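Uncharacterized protein, toxin (Helicobacter pylori, PDB 4LTT) is the toxin of a RelE-family, YafQ-type toxin-antitoxin system and probably acts as an RNA endonuclease that cleaves messenger RNA. Local coordinates at residues A[5-10]-A[77-82]. Numbering follows the deposited sequence.
Sequences NLKKSF and ILLRLG
Phe10 and Leu78 show how a helix that follows an edge strand can lay its first ring over the neighbouring strand. With CG anti to the backbone N (chi1 170°), the Phe10 ring lies alongside Leu78, whose CB sits under one face, 3.9 Å from the centroid, in a CH-pi contact. Its CE1 meets Leu81 CB at 3.8 Å, so the phenyl bump fills the hollow between two leucines of one strand. Leu6 extends the row, CD2 meeting Leu78 CD1 side by side at a modelled 3.3 Å, doubtfully short for two methyls. On the opposite face, that of Asn5 and Ile77, the Lys7 chain, bent at its second torsion, crosses Ile77 at a slant, CE against CG2 at 3.7 Å.

Two bonds, Leu78 N to Asn5 O (2.9 Å) and Lys7 N to Leu78 O (3.1 Å), set Asn5 beside Ile77 and Leu6 beside Leu78 in parallel. Beyond them the Ser9 hydroxyl donates to Leu79 O in the carbonyl plane at 2.7 Å, tying helix 8-19 to the classic beta bulge where Leu79 and Arg80, the latter salt-bridged to Asp13, face Val68. Strand 75-82 runs parallel to strand 3-6 and antiparallel to 65-72, with Leu78 and Leu81 also packing against helix 25-35.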
# COMPACT_ATOMS: atom_id res chain seq x y z
N ASN A 5 10.34 -2.05 -3.97
CA ASN A 5 9.97 -2.97 -4.99
C ASN A 5 8.52 -2.74 -5.38
O ASN A 5 7.63 -3.14 -4.67
CB ASN A 5 10.26 -4.38 -4.51
CG ASN A 5 9.94 -5.44 -5.54
OD1 ASN A 5 9.24 -5.19 -6.50
ND2 ASN A 5 10.43 -6.66 -5.30
N LEU A 6 8.27 -2.04 -6.49
CA LEU A 6 6.92 -1.78 -6.97
C LEU A 6 6.50 -2.92 -7.88
O LEU A 6 7.03 -3.07 -9.00
CB LEU A 6 6.92 -0.49 -7.79
CG LEU A 6 7.19 0.79 -7.01
CD1 LEU A 6 6.82 2.04 -7.80
CD2 LEU A 6 6.72 0.91 -5.59
N LYS A 7 5.59 -3.74 -7.45
CA LYS A 7 5.12 -4.84 -8.32
C LYS A 7 4.34 -4.21 -9.49
O LYS A 7 3.73 -3.15 -9.34
CB LYS A 7 4.25 -5.80 -7.52
CG LYS A 7 5.04 -6.51 -6.38
CD LYS A 7 6.21 -7.31 -6.90
CE LYS A 7 7.01 -8.12 -5.93
NZ LYS A 7 7.64 -9.25 -6.70
N LYS A 8 4.28 -4.93 -10.60
CA LYS A 8 3.53 -4.41 -11.73
C LYS A 8 2.05 -4.21 -11.39
O LYS A 8 1.42 -3.28 -11.89
CB LYS A 8 3.73 -5.30 -12.97
CG LYS A 8 5.13 -5.17 -13.57
CD LYS A 8 5.42 -3.88 -14.30
CE LYS A 8 6.97 -3.79 -14.40
NZ LYS A 8 7.52 -4.38 -15.66
N SER A 9 1.52 -5.04 -10.52
CA SER A 9 0.08 -4.91 -10.09
C SER A 9 -0.08 -3.51 -9.41
O SER A 9 -1.09 -2.78 -9.65
CB SER A 9 -0.31 -6.02 -9.09
OG SER A 9 0.59 -6.17 -8.01
N PHE A 10 0.90 -3.12 -8.60
CA PHE A 10 0.83 -1.83 -7.94
C PHE A 10 0.96 -0.68 -8.95
O PHE A 10 0.25 0.31 -8.88
CB PHE A 10 1.97 -1.71 -6.89
CG PHE A 10 2.12 -0.32 -6.33
CD1 PHE A 10 1.40 0.12 -5.24
CD2 PHE A 10 2.98 0.61 -6.98
CE1 PHE A 10 1.52 1.42 -4.74
CE2 PHE A 10 3.08 1.91 -6.49
CZ PHE A 10 2.34 2.30 -5.37
N ILE A 77 7.95 -4.05 -0.41
CA ILE A 77 7.20 -4.49 -1.58
C ILE A 77 5.86 -3.80 -1.58
O ILE A 77 5.09 -3.98 -0.63
CB ILE A 77 7.03 -6.02 -1.56
CG1 ILE A 77 8.37 -6.76 -1.60
CG2 ILE A 77 6.20 -6.45 -2.78
CD1 ILE A 77 8.24 -8.21 -1.10
N LEU A 78 5.55 -3.08 -2.64
CA LEU A 78 4.24 -2.51 -2.81
C LEU A 78 3.43 -3.32 -3.77
O LEU A 78 3.86 -3.53 -4.90
CB LEU A 78 4.34 -1.06 -3.30
CG LEU A 78 5.22 -0.14 -2.42
CD1 LEU A 78 5.00 1.31 -2.83
CD2 LEU A 78 4.84 -0.25 -0.92
N LEU A 79 2.35 -3.91 -3.26
CA LEU A 79 1.56 -4.89 -3.99
C LEU A 79 0.33 -4.32 -4.69
O LEU A 79 0.10 -4.60 -5.88
CB LEU A 79 1.17 -6.03 -3.05
CG LEU A 79 0.52 -7.22 -3.76
CD1 LEU A 79 1.61 -7.93 -4.50
CD2 LEU A 79 -0.16 -8.19 -2.77
N ARG A 80 -0.53 -3.61 -3.96
CA ARG A 80 -1.77 -3.12 -4.54
C ARG A 80 -2.01 -1.77 -3.94
O ARG A 80 -1.58 -1.43 -2.83
CB ARG A 80 -3.02 -3.98 -4.11
CG ARG A 80 -3.09 -5.41 -4.61
CD ARG A 80 -3.07 -5.47 -6.11
NE ARG A 80 -4.15 -4.71 -6.76
CZ ARG A 80 -5.35 -5.13 -7.14
NH1 ARG A 80 -5.71 -6.40 -6.94
NH2 ARG A 80 -6.14 -4.33 -7.85
N LEU A 81 -2.81 -0.96 -4.67
CA LEU A 81 -3.24 0.34 -4.20
C LEU A 81 -4.62 0.56 -4.76
O LEU A 81 -4.79 0.76 -5.98
CB LEU A 81 -2.28 1.39 -4.74
CG LEU A 81 -2.58 2.85 -4.25
CD1 LEU A 81 -2.24 3.03 -2.75
CD2 LEU A 81 -1.77 3.86 -5.11
N GLY A 82 -5.64 0.53 -3.95
CA GLY A 82 -7.01 0.69 -4.52
C GLY A 82 -8.06 0.42 -3.47
O GLY A 82 -7.79 0.37 -2.28